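Local coordinates for protein prephenate dehydratase (Arthrobacter aurescens, PDB 3MWB) that binds L-phenylalanine and probably catalyses the conversion of prephenate to phenylpyruvate in phenylalanine biosynthesis, at residues 21-26 with 184-189; 42-47 with 72-77. One frame throughout, in Å; residues are numbered along the deposited sequence. Where two conformers were deposited one is given.

In the fold
Contacts 1 and 2 both belong to the prephenate dehydratase region, with centres about 14 Å apart, and contact 2 is nested along the chain inside the loop that contact 1 closes. They meet at strand 181-188 from its two sides. Phe184 and Leu186 serve contact 1, while Val187 turns to contact 2, its CB lying 4.0 Å from Leu44 CD2. Just past the strand, Arg189 NH1 makes a probable hydrogen bond of 2.9 Å to Val47 O. Both contacts lie away from the annotated magnesium and phenylalanine sites. Contact 2 nevertheless borders the ACT domain, which supplies phenylalanine-pocket residues, through a salt bridge from Asp72 to Arg236.

Contact 1: residues 21-26 with 184-189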
ATOM      1  N   ALA A  21      41.078  -4.924 -15.973  1.00 50.59           N
ATOM      2  CA  ALA A  21      41.141  -6.304 -15.471  1.00 51.54           C
ATOM      3  C   ALA A  21      39.796  -7.011 -15.591  1.00 48.39           C
ATOM      4  O   ALA A  21      39.743  -8.176 -15.948  1.00 48.94           O
ATOM      5  CB  ALA A  21      41.652  -6.335 -14.020  1.00 53.32           C
ATOM      6  N   ALA A  22      38.717  -6.276 -15.323  1.00 45.89           N
ATOM      7  CA  ALA A  22      37.344  -6.787 -15.416  1.00 43.69           C
ATOM      8  C   ALA A  22      36.881  -7.032 -16.851  1.00 42.53           C
ATOM      9  O   ALA A  22      36.263  -8.049 -17.137  1.00 42.40           O
ATOM     10  CB  ALA A  22      36.389  -5.829 -14.718  1.00 42.14           C
ATOM     11  N   LEU A  23      37.150  -6.084 -17.744  1.00 42.07           N
ATOM     12  CA  LEU A  23      36.903  -6.288 -19.171  1.00 41.96           C
ATOM     13  C   LEU A  23      37.630  -7.529 -19.658  1.00 44.17           C
ATOM     14  O   LEU A  23      37.099  -8.303 -20.455  1.00 43.71           O
ATOM     15  CB  LEU A  23      37.392  -5.077 -19.978  1.00 41.86           C
ATOM     16  CG  LEU A  23      37.169  -5.097 -21.494  1.00 41.47           C
ATOM     17  CD1 LEU A  23      35.709  -5.458 -21.859  1.00 38.52           C
ATOM     18  CD2 LEU A  23      37.571  -3.750 -22.094  1.00 42.48           C
HETATM   19  N   MSE A  24      38.846  -7.706 -19.155  1.00 47.42           N
HETATM   20  CA  MSE A  24      39.727  -8.809 -19.561  0.50 50.89           C
HETATM   21  C   MSE A  24      39.130 -10.190 -19.301  1.00 51.24           C
HETATM   22  O   MSE A  24      39.542 -11.180 -19.921  1.00 52.96           O
HETATM   23  CB  MSE A  24      41.089  -8.688 -18.870  0.50 54.14           C
HETATM   24  CG  MSE A  24      42.029  -7.709 -19.546  0.50 57.33           C
HETATM   25 SE   MSE A  24      42.276  -8.182 -21.415  0.50 63.47          SE
HETATM   26  CE  MSE A  24      40.413  -8.345 -21.898  0.50 57.36           C
ATOM     27  N   GLN A  25      38.154 -10.252 -18.384  1.00 49.96           N
ATOM     28  CA  GLN A  25      37.489 -11.511 -17.994  0.50 50.63           C
ATOM     29  C   GLN A  25      36.306 -11.878 -18.901  1.00 49.66           C
ATOM     30  O   GLN A  25      35.837 -13.011 -18.886  1.00 50.43           O
ATOM     31  CB  GLN A  25      37.039 -11.480 -16.514  0.50 50.15           C
ATOM     32  CG  GLN A  25      35.586 -11.018 -16.270  0.50 46.88           C
ATOM     33  CD  GLN A  25      35.058 -11.363 -14.882  0.50 46.18           C
ATOM     34  OE1 GLN A  25      35.774 -11.279 -13.889  0.50 46.02           O
ATOM     35  NE2 GLN A  25      33.788 -11.736 -14.812  0.50 45.52           N
ATOM     36  N   VAL A  26      35.811 -10.911 -19.677  1.00 47.83           N
ATOM     37  CA  VAL A  26      34.684 -11.159 -20.603  1.00 47.62           C
ATOM     38  C   VAL A  26      35.151 -12.020 -21.772  1.00 49.64           C
ATOM     39  O   VAL A  26      36.182 -11.719 -22.366  1.00 50.76           O
ATOM     40  CB  VAL A  26      34.100  -9.842 -21.162  1.00 45.62           C
ATOM     41  CG1 VAL A  26      32.833 -10.108 -21.976  1.00 45.60           C
ATOM     42  CG2 VAL A  26      33.825  -8.862 -20.029  1.00 43.44           C
ATOM     43  N   PHE A 184      30.600  -4.441 -12.221  1.00 22.52           N
ATOM     44  CA  PHE A 184      30.704  -3.730 -13.484  1.00 21.96           C
ATOM     45  C   PHE A 184      29.505  -4.071 -14.371  1.00 21.70           C
ATOM     46  O   PHE A 184      28.877  -5.117 -14.197  1.00 22.42           O
ATOM     47  CB  PHE A 184      31.988  -4.145 -14.234  1.00 21.57           C
ATOM     48  CG  PHE A 184      33.270  -3.810 -13.510  1.00 21.76           C
ATOM     49  CD1 PHE A 184      33.825  -4.713 -12.581  1.00 23.08           C
ATOM     50  CD2 PHE A 184      33.951  -2.625 -13.789  1.00 20.34           C
ATOM     51  CE1 PHE A 184      35.026  -4.426 -11.924  1.00 23.39           C
ATOM     52  CE2 PHE A 184      35.150  -2.310 -13.141  1.00 23.13           C
ATOM     53  CZ  PHE A 184      35.698  -3.223 -12.205  1.00 24.14           C
ATOM     54  N   ILE A 185      29.224  -3.206 -15.342  1.00 21.13           N
ATOM     55  CA  ILE A 185      28.226  -3.494 -16.364  1.00 21.71           C
ATOM     56  C   ILE A 185      28.812  -3.252 -17.747  1.00 21.71           C
ATOM     57  O   ILE A 185      29.650  -2.368 -17.947  1.00 22.60           O
ATOM     58  CB  ILE A 185      26.882  -2.697 -16.165  1.00 21.43           C
ATOM     59  CG1 ILE A 185      27.154  -1.194 -15.994  1.00 21.29           C
ATOM     60  CG2 ILE A 185      26.084  -3.283 -15.005  1.00 22.48           C
ATOM     61  CD1 ILE A 185      25.918  -0.306 -16.024  1.00 21.71           C
ATOM     62  N   LEU A 186      28.400  -4.075 -18.694  1.00 21.67           N
ATOM     63  CA  LEU A 186      28.816  -3.924 -20.087  1.00 21.77           C
ATOM     64  C   LEU A 186      27.609  -3.405 -20.855  1.00 21.32           C
ATOM     65  O   LEU A 186      26.572  -4.035 -20.884  1.00 22.22           O
ATOM     66  CB  LEU A 186      29.265  -5.274 -20.664  1.00 21.42           C
ATOM     67  CG  LEU A 186      29.933  -5.327 -22.044  1.00 22.51           C
ATOM     68  CD1 LEU A 186      31.297  -4.616 -22.052  1.00 21.57           C
ATOM     69  CD2 LEU A 186      30.100  -6.797 -22.472  1.00 21.15           C
ATOM     70  N   VAL A 187      27.755  -2.244 -21.465  1.00 20.92           N
ATOM     71  CA  VAL A 187      26.617  -1.528 -21.997  1.00 21.76           C
ATOM     72  C   VAL A 187      26.710  -1.353 -23.515  1.00 21.95           C
ATOM     73  O   VAL A 187      27.723  -0.904 -24.005  1.00 21.78           O
ATOM     74  CB  VAL A 187      26.513  -0.157 -21.311  1.00 22.09           C
ATOM     75  CG1 VAL A 187      25.296   0.573 -21.801  1.00 23.29           C
ATOM     76  CG2 VAL A 187      26.449  -0.349 -19.773  1.00 22.43           C
ATOM     77  N   SER A 188      25.651  -1.694 -24.249  1.00 22.29           N
ATOM     78  CA  SER A 188      25.642  -1.526 -25.705  0.50 22.18           C
ATOM     79  C   SER A 188      24.454  -0.680 -26.147  1.00 22.59           C
ATOM     80  O   SER A 188      23.614  -0.302 -25.321  1.00 22.46           O
ATOM     81  CB  SER A 188      25.584  -2.889 -26.394  0.50 22.60           C
ATOM     82  OG  SER A 188      26.667  -3.705 -26.001  0.50 21.68           O
ATOM     83  N   ARG A 189      24.383  -0.393 -27.445  1.00 26.19           N
ATOM     84  CA  ARG A 189      23.183   0.181 -28.044  1.00 26.34           C
ATOM     85  C   ARG A 189      22.076  -0.900 -27.995  1.00 25.98           C
ATOM     86  O   ARG A 189      22.397  -2.086 -27.934  1.00 25.00           O
ATOM     87  CB  ARG A 189      23.446   0.591 -29.509  1.00 27.54           C
ATOM     88  CG  ARG A 189      24.475   1.723 -29.684  1.00 27.58           C
ATOM     89  CD  ARG A 189      24.662   2.144 -31.160  1.00 29.90           C
ATOM     90  NE  ARG A 189      25.163   1.075 -32.042  1.00 31.78           N
ATOM     91  CZ  ARG A 189      26.420   0.617 -32.079  1.00 33.61           C
ATOM     92  NH1 ARG A 189      27.367   1.104 -31.280  1.00 34.96           N
ATOM     93  NH2 ARG A 189      26.729  -0.353 -32.919  1.00 36.04           N
TER
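Ala22 lays its methyl group over one face of the Phe184 ring, a CH-pi contact that seats helix 18-23 on the mixed beta sheet of a domain with the periplasmic-binding-protein type fold. The evidence is geometric: CB of Ala22 is 3.5 Å from the centroid of the Phe184 ring and 17° off its normal. The methyl is somewhat displaced toward the rim, so its nearest ring atom is CE1 of Phe184, at 3.4 Å from CB of Ala22. Phe184 reaches this position with CG beside its backbone N (chi1 -63°) and with the ring turned nearly square to the plane of its stem (chi2 88°), which presents a face to the helix. A serine in place of Phe184 would probably leave the Ala22 methyl without its aromatic face and open a gap between helix and strand.

Two residues along the strand, Leu186 points the same way and meets Leu23 and Val26, the two ends of a type I turn. Its two methyls divide the work: CD1 of Leu186 lies 4.5 Å from CD1 of Leu23, a loose approach, and CD2 of Leu186 lies 4.3 Å from CG1 of Val26. No hydrogen bond crosses between the segments, and all five touching residues are buried. Leu23 also packs on Tyr9 and Phe11 of strand 8-12, and Val26 on Met56 of strand 54-60, so the helix and the turn at its end together reach several strands. The turn brings Val26 over Leu186, with Val26 N bonded to Leu23 O at 3.0 Å.

Contact 2: residues 42-47 with 72-77; sequences TALERV and DAIATG
Residues 42-47 and 72-77 have their nearest CA atoms, those of Leu44 and Ala73, 7.9 Å apart, a spacing that Leu44 bridges to Ala73 and Ile74. The segments lie on helices 40-48 and 67-73 of the alpha/beta domain with the periplasmic-binding-protein type fold; between 42-47 and 72-77 the touching atoms are all apolar and no hydrogen bond crosses.

Leu44 carries the contact. Its CG sits beside the backbone N (chi1 -65°) and CD1 continues anti to CA (chi2 174°), an extended shape that sends this methyl toward the second helix. There CD1 of Leu44 meets CB of Ala73 at 3.5 Å, tighter than usual for two carbons and a sign of close packing at this point. The same methyl approaches Ile74 along another line, with CG2 of Ile74 4.0 Å from CD1 of Leu44. In Ile74 the gamma branch CG2 does the touching, while CG1 stands between the backbone N and the carbonyl carbon (chi1 66°) and the end of the side chain leads away from Leu44. The two branched chains cross at a slant. Leu44 also packs on Ala55 of strand 54-60, which sets the contact against the sheet, and on Leu80 of a loop.

Polar groups act around this apolar meeting. Arg48 NH2, from the end of helix 40-48, bonds to Ala73 O and so joins the two helix ends by a second route. Glu45 OE2 forms a salt bridge with Arg119 of the second subunit. As the chain leaves helix 67-73, just where the type I turn from Ala73 to Thr76 begins, Ala75 N bonds to Asp72 O at 3.2 Å.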
ATOM      1  N   THR A  42      32.674   9.495 -21.684  1.00 26.41           N
ATOM      2  CA  THR A  42      33.452   9.284 -22.907  1.00 27.30           C
ATOM      3  C   THR A  42      33.386   7.831 -23.361  1.00 24.80           C
ATOM      4  O   THR A  42      33.262   7.564 -24.567  1.00 24.68           O
ATOM      5  CB  THR A  42      34.911   9.747 -22.729  1.00 30.73           C
ATOM      6  OG1 THR A  42      34.916  11.161 -22.499  1.00 34.29           O
ATOM      7  CG2 THR A  42      35.733   9.478 -23.993  1.00 33.31           C
ATOM      8  N   ALA A  43      33.450   6.896 -22.408  1.00 22.90           N
ATOM      9  CA  ALA A  43      33.318   5.467 -22.744  1.00 22.01           C
ATOM     10  C   ALA A  43      31.978   5.193 -23.419  1.00 20.52           C
ATOM     11  O   ALA A  43      31.909   4.509 -24.460  1.00 21.03           O
ATOM     12  CB  ALA A  43      33.483   4.571 -21.487  1.00 21.39           C
ATOM     13  N   LEU A  44      30.908   5.710 -22.819  1.00 20.56           N
ATOM     14  CA  LEU A  44      29.553   5.461 -23.321  1.00 19.73           C
ATOM     15  C   LEU A  44      29.267   6.213 -24.618  1.00 20.78           C
ATOM     16  O   LEU A  44      28.562   5.711 -25.503  1.00 20.30           O
ATOM     17  CB  LEU A  44      28.512   5.803 -22.249  1.00 20.56           C
ATOM     18  CG  LEU A  44      28.541   4.916 -20.982  1.00 21.36           C
ATOM     19  CD1 LEU A  44      27.572   5.437 -19.919  1.00 23.71           C
ATOM     20  CD2 LEU A  44      28.208   3.461 -21.272  1.00 22.14           C
ATOM     21  N   GLU A  45      29.812   7.418 -24.710  1.00 22.28           N
ATOM     22  CA  GLU A  45      29.686   8.259 -25.880  1.00 25.01           C
ATOM     23  C   GLU A  45      30.115   7.481 -27.119  1.00 23.94           C
ATOM     24  O   GLU A  45      29.418   7.492 -28.134  1.00 24.36           O
ATOM     25  CB  GLU A  45      30.638   9.417 -25.710  1.00 28.27           C
ATOM     26  CG  GLU A  45      30.193  10.707 -26.221  1.00 35.07           C
ATOM     27  CD  GLU A  45      31.099  11.799 -25.701  1.00 43.75           C
ATOM     28  OE1 GLU A  45      31.929  12.305 -26.490  1.00 46.54           O
ATOM     29  OE2 GLU A  45      31.003  12.119 -24.488  1.00 45.16           O
ATOM     30  N   ARG A  46      31.252   6.795 -27.025  1.00 23.21           N
ATOM     31  CA  ARG A  46      31.773   6.053 -28.172  1.00 23.83           C
ATOM     32  C   ARG A  46      30.784   4.969 -28.615  1.00 21.89           C
ATOM     33  O   ARG A  46      30.565   4.772 -29.815  1.00 23.02           O
ATOM     34  CB  ARG A  46      33.175   5.473 -27.888  1.00 24.61           C
ATOM     35  N   VAL A  47      30.160   4.299 -27.651  1.00 19.46           N
ATOM     36  CA  VAL A  47      29.149   3.282 -27.941  1.00 18.71           C
ATOM     37  C   VAL A  47      27.929   3.927 -28.615  1.00 19.40           C
ATOM     38  O   VAL A  47      27.473   3.486 -29.673  1.00 19.57           O
ATOM     39  CB  VAL A  47      28.712   2.515 -26.637  1.00 17.49           C
ATOM     40  CG1 VAL A  47      27.542   1.604 -26.911  1.00 17.10           C
ATOM     41  CG2 VAL A  47      29.898   1.720 -26.054  1.00 17.83           C
ATOM     42  N   ASP A  72      24.476   8.262 -13.463  1.00 25.84           N
ATOM     43  CA  ASP A  72      23.900   9.440 -14.113  1.00 25.61           C
ATOM     44  C   ASP A  72      23.910   9.266 -15.631  1.00 24.64           C
ATOM     45  O   ASP A  72      22.938   9.625 -16.316  1.00 25.07           O
ATOM     46  CB  ASP A  72      24.636  10.708 -13.664  1.00 26.41           C
ATOM     47  CG  ASP A  72      24.304  11.088 -12.226  1.00 28.97           C
ATOM     48  OD1 ASP A  72      23.336  10.515 -11.670  1.00 31.86           O
ATOM     49  OD2 ASP A  72      24.988  11.969 -11.657  1.00 30.72           O
ATOM     50  N   ALA A  73      24.989   8.693 -16.153  1.00 23.03           N
ATOM     51  CA  ALA A  73      25.163   8.607 -17.619  1.00 23.96           C
ATOM     52  C   ALA A  73      24.105   7.724 -18.302  1.00 24.51           C
ATOM     53  O   ALA A  73      23.593   8.066 -19.384  1.00 25.77           O
ATOM     54  CB  ALA A  73      26.561   8.128 -17.957  1.00 22.97           C
ATOM     55  N   ILE A  74      23.762   6.607 -17.657  1.00 24.91           N
ATOM     56  CA  ILE A  74      22.824   5.637 -18.238  1.00 25.77           C
ATOM     57  C   ILE A  74      21.366   6.043 -18.041  1.00 26.29           C
ATOM     58  O   ILE A  74      20.458   5.362 -18.519  1.00 26.74           O
ATOM     59  CB  ILE A  74      23.057   4.194 -17.698  1.00 25.75           C
ATOM     60  CG1 ILE A  74      22.732   4.100 -16.196  1.00 25.12           C
ATOM     61  CG2 ILE A  74      24.504   3.768 -17.963  1.00 26.05           C
ATOM     62  CD1 ILE A  74      22.760   2.668 -15.649  1.00 26.67           C
ATOM     63  N   ALA A  75      21.158   7.156 -17.340  1.00 26.89           N
ATOM     64  CA  ALA A  75      19.815   7.643 -17.002  1.00 27.73           C
ATOM     65  C   ALA A  75      19.327   8.708 -17.957  1.00 28.19           C
ATOM     66  O   ALA A  75      18.195   9.171 -17.846  1.00 28.79           O
ATOM     67  CB  ALA A  75      19.805   8.183 -15.615  1.00 28.53           C
ATOM     68  N   THR A  76      20.178   9.133 -18.884  1.00 30.93           N
ATOM     69  CA  THR A  76      19.794  10.210 -19.805  1.00 32.69           C
ATOM     70  C   THR A  76      20.447   9.980 -21.135  1.00 30.97           C
ATOM     71  O   THR A  76      21.463   9.297 -21.206  1.00 29.49           O
ATOM     72  CB  THR A  76      20.244  11.620 -19.322  1.00 35.62           C
ATOM     73  OG1 THR A  76      21.602  11.569 -18.858  1.00 36.61           O
ATOM     74  CG2 THR A  76      19.348  12.156 -18.227  1.00 39.12           C
ATOM     75  N   GLY A  77      19.849  10.544 -22.179  1.00 32.22           N
ATOM     76  CA  GLY A  77      20.458  10.582 -23.502  1.00 32.26           C
ATOM     77  C   GLY A  77      20.076   9.366 -24.318  1.00 31.07           C
ATOM     78  O   GLY A  77      19.044   8.736 -24.068  1.00 30.99           O
TER